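PDB 4OPW: uncharacterized protein from Parabacteroides merdae ATCC 43184, which is of unknown function but is probably a surface adhesin, with a parallel beta-solenoid body related to the pectate-lyase-like folds. Local coordinates for residues Gly7-Ile18 with Pro41-His52; Leu133-Met141 with Ser154-Leu163. One frame throughout, in Å; residues are numbered along the deposited sequence.

Contact 1: residues Gly7-Ile18 with Pro41-His52; sequences GNGKLSTKKITI and PHIEITVDENLH
Residues 11-17 and 42-46 form an antiparallel pair of strands at the N-terminal end of the beta-solenoid, 11-17 on the outer side of 42-46, whose other side pairs with 80-85. The backbone bonds run from Ile-18 N to Pro-41 O at one end to Glu-49 N and Lys-10 O at the other.

Polar side chains tie together the loops beyond the strands, 7-10 and 48-50. Asn-8 ND2 gives a bond to Glu-49 OE2 (3.0 Å), on the carboxylate's anti side, while Asn-8 OD1 accepts from Lys-10 N in an Asx turn. With both ends of its amide engaged, Asn-8 also offers its backbone N to Asn-50 OD1 (2.9 Å). Gly-9, whose positive phi suits a residue without a side chain, donates its N to the anti lone pair of Asp-48 OD2 (2.8 Å), an oxygen that also bonds Thr-77. On the strands, the hydroxyls Thr-13 OG1 and Thr-46 OG1 meet at 2.7 Å; in both threonines OG1 sits beside the backbone N (chi1 -57° and -55°). Nearby, Lys-15 NZ and Glu-44 OE2 stay 4.5 Å apart, beyond a salt bridge; one water bridges NZ to OE2, and a second reaches OE1 by a weak bond.

Apolar contacts gather on the other face. Ile-43 CG2 touches Ile-16 CG1 and Ile-43 CD1 touches Ile-18 CD1 (3.8 Å). Ile-43 and Ile-18 also pack on Ile-57, and Ile-43 on Val-66; Ile-16 lies at the exposed margin.

His-52 joins the two kinds. One ring face takes Lys-14 CD, offset toward the rim, in a CH-pi contact, and Val-47 CG1 lies over the opposite face, so the ring is sandwiched and its rotation restricted. In the ring plane, His-52 NE2 donates to Ser-12 O (3.0 Å), approaching from above that carbonyl's plane; the same oxygen also receives Val-47 N at 3.2 Å.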
loop_
_atom_site.group_PDB
_atom_site.type_symbol
_atom_site.label_atom_id
_atom_site.label_comp_id
_atom_site.label_asym_id
_atom_site.label_seq_id
_atom_site.Cartn_x
_atom_site.Cartn_y
_atom_site.Cartn_z
ATOM N N GLY A 7 -1.951 12.738 -25.517
ATOM C CA GLY A 7 -3.091 11.914 -25.871
ATOM C C GLY A 7 -4.078 12.627 -26.771
ATOM O O GLY A 7 -4.349 13.824 -26.590
ATOM N N ASN A 8 -4.629 11.892 -27.761
ATOM C CA ASN A 8 -5.604 12.453 -28.704
ATOM C C ASN A 8 -7.053 12.372 -28.134
ATOM O O ASN A 8 -8.024 12.676 -28.847
ATOM C CB ASN A 8 -5.495 11.733 -30.068
ATOM C CG ASN A 8 -6.038 10.314 -30.101
ATOM O OD1 ASN A 8 -6.475 9.742 -29.087
ATOM N ND2 ASN A 8 -6.039 9.713 -31.287
ATOM N N GLY A 9 -7.185 11.925 -26.882
ATOM C CA GLY A 9 -8.473 11.864 -26.195
ATOM C C GLY A 9 -9.370 10.690 -26.525
ATOM O O GLY A 9 -10.470 10.608 -25.980
ATOM N N LYS A 10 -8.911 9.773 -27.399
ATOM C CA LYS A 10 -9.681 8.595 -27.799
ATOM C C LYS A 10 -9.064 7.352 -27.157
ATOM O O LYS A 10 -8.054 6.836 -27.628
ATOM C CB LYS A 10 -9.752 8.451 -29.324
ATOM C CG LYS A 10 -10.369 9.667 -29.991
ATOM C CD LYS A 10 -10.347 9.546 -31.474
ATOM C CE LYS A 10 -11.038 10.716 -32.138
ATOM N NZ LYS A 10 -11.177 10.488 -33.598
ATOM N N LEU A 11 -9.664 6.901 -26.056
ATOM C CA LEU A 11 -9.171 5.734 -25.340
ATOM C C LEU A 11 -9.359 4.461 -26.145
ATOM O O LEU A 11 -10.374 4.291 -26.824
ATOM C CB LEU A 11 -9.851 5.579 -23.964
ATOM C CG LEU A 11 -9.679 6.700 -22.927
ATOM C CD1 LEU A 11 -10.496 6.373 -21.672
ATOM C CD2 LEU A 11 -8.195 6.885 -22.532
ATOM N N SER A 12 -8.369 3.567 -26.074
ATOM C CA SER A 12 -8.434 2.243 -26.690
ATOM C C SER A 12 -7.776 1.249 -25.747
ATOM O O SER A 12 -6.875 1.621 -24.981
ATOM C CB SER A 12 -7.782 2.209 -28.072
ATOM O OG SER A 12 -6.362 2.204 -28.017
ATOM N N THR A 13 -8.243 0.003 -25.794
ATOM C CA THR A 13 -7.718 -1.049 -24.934
ATOM C C THR A 13 -7.001 -2.110 -25.775
ATOM O O THR A 13 -7.515 -2.534 -26.807
ATOM C CB THR A 13 -8.853 -1.632 -24.097
ATOM O OG1 THR A 13 -9.479 -0.586 -23.354
ATOM C CG2 THR A 13 -8.385 -2.707 -23.147
ATOM N N LYS A 14 -5.785 -2.492 -25.338
ATOM C CA LYS A 14 -4.993 -3.559 -25.946
ATOM C C LYS A 14 -4.648 -4.587 -24.881
ATOM O O LYS A 14 -4.214 -4.224 -23.783
ATOM C CB LYS A 14 -3.731 -3.026 -26.617
ATOM C CG LYS A 14 -4.007 -2.178 -27.861
ATOM C CD LYS A 14 -2.696 -1.729 -28.510
ATOM C CE LYS A 14 -2.897 -0.741 -29.634
ATOM N NZ LYS A 14 -3.487 -1.377 -30.842
ATOM N N LYS A 15 -4.821 -5.872 -25.226
ATOM C CA LYS A 15 -4.565 -6.972 -24.324
ATOM C C LYS A 15 -3.519 -7.906 -24.932
ATOM O O LYS A 15 -3.661 -8.363 -26.073
ATOM C CB LYS A 15 -5.867 -7.725 -24.016
ATOM C CG LYS A 15 -5.700 -8.839 -22.983
ATOM C CD LYS A 15 -7.025 -9.528 -22.732
ATOM C CE LYS A 15 -7.009 -10.345 -21.466
ATOM N NZ LYS A 15 -8.387 -10.673 -21.002
ATOM N N ILE A 16 -2.470 -8.176 -24.172
ATOM C CA ILE A 16 -1.402 -9.066 -24.635
ATOM C C ILE A 16 -1.045 -10.022 -23.513
ATOM O O ILE A 16 -1.427 -9.807 -22.354
ATOM C CB ILE A 16 -0.138 -8.279 -25.146
ATOM C CG1 ILE A 16 0.516 -7.451 -24.000
ATOM C CG2 ILE A 16 -0.457 -7.403 -26.397
ATOM C CD1 ILE A 16 1.907 -6.861 -24.293
ATOM N N THR A 17 -0.273 -11.064 -23.845
ATOM C CA THR A 17 0.223 -11.969 -22.820
ATOM C C THR A 17 1.350 -11.256 -22.104
ATOM O O THR A 17 1.961 -10.322 -22.666
ATOM C CB THR A 17 0.677 -13.297 -23.437
ATOM O OG1 THR A 17 1.674 -13.003 -24.429
ATOM C CG2 THR A 17 -0.498 -14.085 -24.038
ATOM N N ILE A 18 1.610 -11.662 -20.859
ATOM C CA ILE A 18 2.712 -11.095 -20.088
ATOM C C ILE A 18 3.492 -12.217 -19.419
ATOM O O ILE A 18 2.909 -13.235 -19.039
ATOM C CB ILE A 18 2.197 -10.038 -19.063
ATOM C CG1 ILE A 18 3.363 -9.201 -18.473
ATOM C CG2 ILE A 18 1.304 -10.657 -17.956
ATOM C CD1 ILE A 18 2.914 -8.006 -17.544
ATOM N N PRO A 41 -1.085 -15.507 -17.572
ATOM C CA PRO A 41 -1.012 -14.067 -17.316
ATOM C C PRO A 41 -1.139 -13.219 -18.575
ATOM O O PRO A 41 -0.540 -13.503 -19.632
ATOM C CB PRO A 41 0.355 -13.881 -16.651
ATOM C CG PRO A 41 0.697 -15.249 -16.105
ATOM C CD PRO A 41 0.152 -16.189 -17.150
ATOM N N HIS A 42 -1.981 -12.191 -18.446
ATOM C CA HIS A 42 -2.199 -11.173 -19.460
ATOM C C HIS A 42 -2.043 -9.794 -18.846
ATOM O O HIS A 42 -2.144 -9.633 -17.622
ATOM C CB HIS A 42 -3.593 -11.299 -20.106
ATOM C CG HIS A 42 -3.731 -12.475 -21.020
ATOM N ND1 HIS A 42 -4.164 -13.701 -20.551
ATOM C CD2 HIS A 42 -3.513 -12.569 -22.352
ATOM C CE1 HIS A 42 -4.180 -14.510 -21.603
ATOM N NE2 HIS A 42 -3.789 -13.879 -22.708
ATOM N N ILE A 43 -1.821 -8.794 -19.709
ATOM C CA ILE A 43 -1.803 -7.390 -19.319
ATOM C C ILE A 43 -2.706 -6.646 -20.303
ATOM O O ILE A 43 -2.587 -6.810 -21.521
ATOM C CB ILE A 43 -0.393 -6.772 -19.149
ATOM C CG1 ILE A 43 -0.475 -5.338 -18.545
ATOM C CG2 ILE A 43 0.456 -6.836 -20.434
ATOM C CD1 ILE A 43 0.808 -4.869 -17.833
ATOM N N GLU A 44 -3.641 -5.877 -19.754
ATOM C CA GLU A 44 -4.596 -5.098 -20.523
ATOM C C GLU A 44 -4.347 -3.628 -20.219
ATOM O O GLU A 44 -4.376 -3.220 -19.049
ATOM C CB GLU A 44 -6.012 -5.556 -20.133
ATOM C CG GLU A 44 -7.106 -5.058 -21.049
ATOM C CD GLU A 44 -8.447 -5.711 -20.777
ATOM O OE1 GLU A 44 -8.904 -5.680 -19.612
ATOM O OE2 GLU A 44 -9.052 -6.235 -21.739
ATOM N N ILE A 45 -4.062 -2.844 -21.279
ATOM C CA ILE A 45 -3.750 -1.416 -21.186
ATOM C C ILE A 45 -4.819 -0.595 -21.867
ATOM O O ILE A 45 -5.101 -0.820 -23.052
ATOM C CB ILE A 45 -2.348 -1.081 -21.830
ATOM C CG1 ILE A 45 -1.198 -1.940 -21.276
ATOM C CG2 ILE A 45 -2.010 0.448 -21.790
ATOM C CD1 ILE A 45 -0.841 -1.713 -19.768
ATOM N N THR A 46 -5.360 0.399 -21.140
ATOM C CA THR A 46 -6.268 1.403 -21.693
ATOM C C THR A 46 -5.563 2.756 -21.593
ATOM O O THR A 46 -5.206 3.193 -20.489
ATOM C CB THR A 46 -7.641 1.416 -20.988
ATOM O OG1 THR A 46 -8.185 0.110 -21.039
ATOM C CG2 THR A 46 -8.622 2.401 -21.641
ATOM N N VAL A 47 -5.375 3.419 -22.731
ATOM C CA VAL A 47 -4.737 4.737 -22.788
ATOM C C VAL A 47 -5.170 5.383 -24.115
ATOM O O VAL A 47 -5.735 4.688 -24.965
ATOM C CB VAL A 47 -3.178 4.605 -22.616
ATOM C CG1 VAL A 47 -2.509 4.006 -23.868
ATOM C CG2 VAL A 47 -2.530 5.937 -22.225
ATOM N N ASP A 48 -4.914 6.684 -24.317
ATOM C CA ASP A 48 -5.252 7.305 -25.609
ATOM C C ASP A 48 -4.646 6.453 -26.717
ATOM O O ASP A 48 -3.506 6.002 -26.578
ATOM C CB ASP A 48 -4.732 8.745 -25.688
ATOM C CG ASP A 48 -5.200 9.587 -24.522
ATOM O OD1 ASP A 48 -4.807 9.278 -23.371
ATOM O OD2 ASP A 48 -5.836 10.618 -24.768
ATOM N N GLU A 49 -5.421 6.169 -27.767
ATOM C CA GLU A 49 -4.959 5.248 -28.817
ATOM C C GLU A 49 -3.556 5.580 -29.373
ATOM O O GLU A 49 -2.772 4.656 -29.596
ATOM C CB GLU A 49 -5.979 5.166 -29.970
ATOM C CG GLU A 49 -6.411 6.511 -30.524
ATOM C CD GLU A 49 -7.427 6.459 -31.647
ATOM O OE1 GLU A 49 -8.222 5.496 -31.708
ATOM O OE2 GLU A 49 -7.417 7.389 -32.479
ATOM N N ASN A 50 -3.230 6.890 -29.561
ATOM C CA ASN A 50 -1.927 7.285 -30.126
ATOM C C ASN A 50 -0.772 7.130 -29.120
ATOM O O ASN A 50 0.393 7.287 -29.518
ATOM C CB ASN A 50 -1.991 8.740 -30.643
ATOM C CG ASN A 50 -2.196 9.752 -29.532
ATOM O OD1 ASN A 50 -3.097 9.613 -28.698
ATOM N ND2 ASN A 50 -1.315 10.744 -29.446
ATOM N N LEU A 51 -1.074 6.785 -27.843
ATOM C CA LEU A 51 -0.027 6.662 -26.825
ATOM C C LEU A 51 0.431 5.207 -26.590
ATOM O O LEU A 51 1.464 5.003 -25.940
ATOM C CB LEU A 51 -0.478 7.306 -25.495
ATOM C CG LEU A 51 -0.693 8.830 -25.559
ATOM C CD1 LEU A 51 -1.118 9.367 -24.182
ATOM C CD2 LEU A 51 0.587 9.561 -26.022
ATOM N N HIS A 52 -0.296 4.204 -27.148
ATOM C CA HIS A 52 0.102 2.793 -26.968
ATOM C C HIS A 52 1.571 2.526 -27.384
ATOM O O HIS A 52 2.243 1.776 -26.652
ATOM C CB HIS A 52 -0.838 1.837 -27.699
ATOM C CG HIS A 52 -2.131 1.633 -26.975
ATOM N ND1 HIS A 52 -2.227 0.763 -25.896
ATOM C CD2 HIS A 52 -3.334 2.218 -27.179
ATOM C CE1 HIS A 52 -3.486 0.825 -25.501
ATOM N NE2 HIS A 52 -4.190 1.689 -26.238
HETATM O O HOH W 1 -10.013 4.396 -29.969
HETATM O O HOH W 2 -8.011 -8.412 -18.903
HETATM O O HOH W 3 -10.660 -8.633 -21.422
#

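Contact 2: residues Leu133-Met141 with Ser154-Leu163; sequences LNVSGSANM and SINGSGTINL
Thr-160 carries OG1 between its backbone N and carbonyl carbon (chi1 75°), and Asn-140 swings CG back beside its own N (chi1 -64°), which brings Thr-160 OG1 onto a lone pair of Asn-140 OD1. That bond, 2.6 Å long, lies in the plane of the amide carbonyl, and a water joins Thr-160 OG1 to Met-141 O. A small hydroxyl and an amide fit this outward face, where polar groups can bond from one coil to the next.

The setting is a parallel beta-solenoid: 133-136 runs beside 154-156, pairing Asn-134 with Ser-154 and Val-135 with Ile-155, and 139-141 beside 159-163, pairing Asn-140 with Thr-160 and Met-141 with Ile-161. Where the coil bends, Ser-138 OG meets Ser-158 OG at 2.7 Å, and Ser-138 N donates to Ser-158 O. Gly-137 and Ser-138 occupy the middle of a type I' turn.

Apolar side chains fill the space between the two strand layers. Val-135 CG2 packs on Ile-161 CG1 (3.6 Å), the two chains passing in opposite directions; Val-135 CG1 comes within 3.7 Å of Gly-159 CA, close quarters that a residue without a side chain permits. Leu-133 CD1 likewise meets Leu-163 CD2 (3.7 Å).

On one side 109-114 flanks 130-136 and 119-122 flanks 139-147, with Ile-112 and Ala-114 touching selenomethionine Met-141; on the other, 170-177 flanks 150-156 and 180-183 flanks 159-163, where Ile-181 meets Ile-155 and Met-182 meets Thr-160.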
loop_
_atom_site.group_PDB
_atom_site.type_symbol
_atom_site.label_atom_id
_atom_site.label_comp_id
_atom_site.label_asym_id
_atom_site.label_seq_id
_atom_site.Cartn_x
_atom_site.Cartn_y
_atom_site.Cartn_z
ATOM N N LEU A 133 3.808 -2.814 5.557
ATOM C CA LEU A 133 3.165 -1.675 4.927
ATOM C C LEU A 133 3.844 -0.378 5.282
ATOM O O LEU A 133 4.102 -0.100 6.460
ATOM C CB LEU A 133 1.693 -1.627 5.353
ATOM C CG LEU A 133 0.901 -2.949 5.234
ATOM C CD1 LEU A 133 -0.514 -2.783 5.755
ATOM C CD2 LEU A 133 0.869 -3.458 3.793
ATOM N N ASN A 134 4.162 0.405 4.252
ATOM C CA ASN A 134 4.862 1.676 4.407
ATOM C C ASN A 134 4.190 2.748 3.603
ATOM O O ASN A 134 3.916 2.559 2.410
ATOM C CB ASN A 134 6.325 1.526 3.956
ATOM C CG ASN A 134 7.042 0.403 4.672
ATOM O OD1 ASN A 134 7.584 0.610 5.745
ATOM N ND2 ASN A 134 6.970 -0.828 4.129
ATOM N N VAL A 135 3.888 3.877 4.260
ATOM C CA VAL A 135 3.252 5.001 3.592
ATOM C C VAL A 135 4.095 6.262 3.801
ATOM O O VAL A 135 4.647 6.474 4.895
ATOM C CB VAL A 135 1.786 5.179 4.101
ATOM C CG1 VAL A 135 1.295 6.624 3.943
ATOM C CG2 VAL A 135 0.833 4.202 3.388
ATOM N N SER A 136 4.158 7.114 2.765
ATOM C CA SER A 136 4.789 8.433 2.888
ATOM C C SER A 136 4.159 9.373 1.865
ATOM O O SER A 136 3.353 8.921 1.049
ATOM C CB SER A 136 6.304 8.344 2.714
ATOM O OG SER A 136 6.670 8.129 1.364
ATOM N N GLY A 137 4.477 10.666 1.959
ATOM C CA GLY A 137 4.013 11.682 1.009
ATOM C C GLY A 137 2.519 11.737 0.816
ATOM O O GLY A 137 2.044 11.897 -0.308
ATOM N N SER A 138 1.759 11.619 1.928
ATOM C CA SER A 138 0.298 11.715 1.975
ATOM C C SER A 138 -0.401 10.628 1.174
ATOM O O SER A 138 -1.577 10.801 0.817
ATOM C CB SER A 138 -0.197 13.098 1.533
ATOM O OG SER A 138 0.396 14.135 2.296
ATOM N N ALA A 139 0.280 9.484 0.946
ATOM C CA ALA A 139 -0.363 8.336 0.331
ATOM C C ALA A 139 -1.352 7.710 1.339
ATOM O O ALA A 139 -1.314 8.020 2.538
ATOM C CB ALA A 139 0.682 7.303 -0.129
ATOM N N ASN A 140 -2.288 6.894 0.843
ATOM C CA ASN A 140 -3.302 6.266 1.686
ATOM C C ASN A 140 -3.416 4.803 1.360
ATOM O O ASN A 140 -3.353 4.407 0.190
ATOM C CB ASN A 140 -4.655 6.958 1.489
ATOM C CG ASN A 140 -4.657 8.396 1.940
ATOM O OD1 ASN A 140 -4.617 8.692 3.135
ATOM N ND2 ASN A 140 -4.625 9.326 1.007
HETATM N N MSE A 141 -3.621 3.988 2.387
HETATM C CA MSE A 141 -3.788 2.571 2.160
HETATM C C MSE A 141 -5.005 2.046 2.904
HETATM O O MSE A 141 -5.260 2.455 4.039
HETATM C CB MSE A 141 -2.541 1.808 2.584
HETATM C CG MSE A 141 -2.491 0.424 2.009
HETATM SE SE MSE A 141 -0.822 -0.315 2.661
HETATM C CE MSE A 141 0.366 0.645 1.976
ATOM N N SER A 154 4.167 1.393 8.946
ATOM C CA SER A 154 4.905 2.626 9.155
ATOM C C SER A 154 4.433 3.751 8.264
ATOM O O SER A 154 4.141 3.541 7.073
ATOM C CB SER A 154 6.391 2.394 8.920
ATOM O OG SER A 154 6.837 1.221 9.589
ATOM N N ILE A 155 4.324 4.952 8.867
ATOM C CA ILE A 155 3.990 6.184 8.138
ATOM C C ILE A 155 5.113 7.182 8.372
ATOM O O ILE A 155 5.512 7.361 9.517
ATOM C CB ILE A 155 2.613 6.778 8.533
ATOM C CG1 ILE A 155 1.471 5.748 8.301
ATOM C CG2 ILE A 155 2.354 8.106 7.730
ATOM C CD1 ILE A 155 0.121 6.224 8.744
ATOM N N ASN A 156 5.604 7.860 7.296
ATOM C CA ASN A 156 6.631 8.897 7.393
ATOM C C ASN A 156 6.178 10.151 6.675
ATOM O O ASN A 156 5.703 10.069 5.542
ATOM C CB ASN A 156 7.960 8.421 6.819
ATOM C CG ASN A 156 8.743 7.641 7.808
ATOM O OD1 ASN A 156 9.444 8.207 8.646
ATOM N ND2 ASN A 156 8.609 6.329 7.756
ATOM N N GLY A 157 6.258 11.289 7.363
ATOM C CA GLY A 157 5.857 12.587 6.819
ATOM C C GLY A 157 4.372 12.848 6.952
ATOM O O GLY A 157 3.955 13.753 7.675
ATOM N N SER A 158 3.559 12.035 6.268
ATOM C CA SER A 158 2.098 12.140 6.280
ATOM C C SER A 158 1.511 10.977 5.526
ATOM O O SER A 158 2.186 10.369 4.701
ATOM C CB SER A 158 1.644 13.453 5.629
ATOM O OG SER A 158 2.134 13.505 4.289
ATOM N N GLY A 159 0.230 10.761 5.741
ATOM C CA GLY A 159 -0.510 9.704 5.068
ATOM C C GLY A 159 -1.305 8.861 6.036
ATOM O O GLY A 159 -1.263 9.101 7.248
ATOM N N THR A 160 -2.084 7.898 5.505
ATOM C CA THR A 160 -2.939 7.084 6.371
ATOM C C THR A 160 -2.870 5.601 6.004
ATOM O O THR A 160 -2.673 5.242 4.832
ATOM C CB THR A 160 -4.420 7.555 6.373
ATOM O OG1 THR A 160 -5.051 7.158 5.162
ATOM C CG2 THR A 160 -4.606 9.049 6.616
ATOM N N ILE A 161 -3.066 4.745 7.012
ATOM C CA ILE A 161 -3.147 3.292 6.844
ATOM C C ILE A 161 -4.397 2.847 7.597
ATOM O O ILE A 161 -4.475 3.016 8.813
ATOM C CB ILE A 161 -1.871 2.514 7.271
ATOM C CG1 ILE A 161 -0.638 2.955 6.404
ATOM C CG2 ILE A 161 -2.119 0.990 7.127
ATOM C CD1 ILE A 161 0.753 2.406 6.833
ATOM N N ASN A 162 -5.385 2.343 6.870
ATOM C CA ASN A 162 -6.631 1.859 7.458
ATOM C C ASN A 162 -6.703 0.351 7.300
ATOM O O ASN A 162 -6.817 -0.147 6.184
ATOM C CB ASN A 162 -7.833 2.551 6.800
ATOM C CG ASN A 162 -9.179 2.170 7.369
ATOM O OD1 ASN A 162 -9.290 1.413 8.331
ATOM N ND2 ASN A 162 -10.237 2.671 6.749
ATOM N N LEU A 163 -6.607 -0.370 8.423
ATOM C CA LEU A 163 -6.653 -1.841 8.490
ATOM C C LEU A 163 -7.974 -2.178 9.128
ATOM O O LEU A 163 -8.124 -2.069 10.342
ATOM C CB LEU A 163 -5.464 -2.398 9.299
ATOM C CG LEU A 163 -4.057 -1.895 8.935
ATOM C CD1 LEU A 163 -3.011 -2.542 9.828
ATOM C CD2 LEU A 163 -3.724 -2.179 7.451
HETATM O O HOH W 4 6.404 -0.974 8.121
HETATM O O HOH W 5 7.097 4.933 5.960
HETATM O O HOH W 6 6.554 12.195 3.151
HETATM O O HOH W 7 -6.555 5.052 4.453
#

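How the contacts relate
Both segments of contact 1 precede those of contact 2 in the chain, and the two never touch: their centres lie 30 Å apart and their nearest atoms about 21 Å. Contact 2 sits near the middle of the solenoid, about 8 Å from the chain centre, whereas contact 1 lies about 25 Å out, at the N-terminal end. Backbone pairing connects them through strands 80-85, 31-36, 98-101 and 119-122. The pairing changes along this route, from antiparallel at contact 1 to the parallel coil-on-coil stacking of contact 2, so the first is consistent with a cap and the second with the repeating body. No ligand or active site is known to relate them.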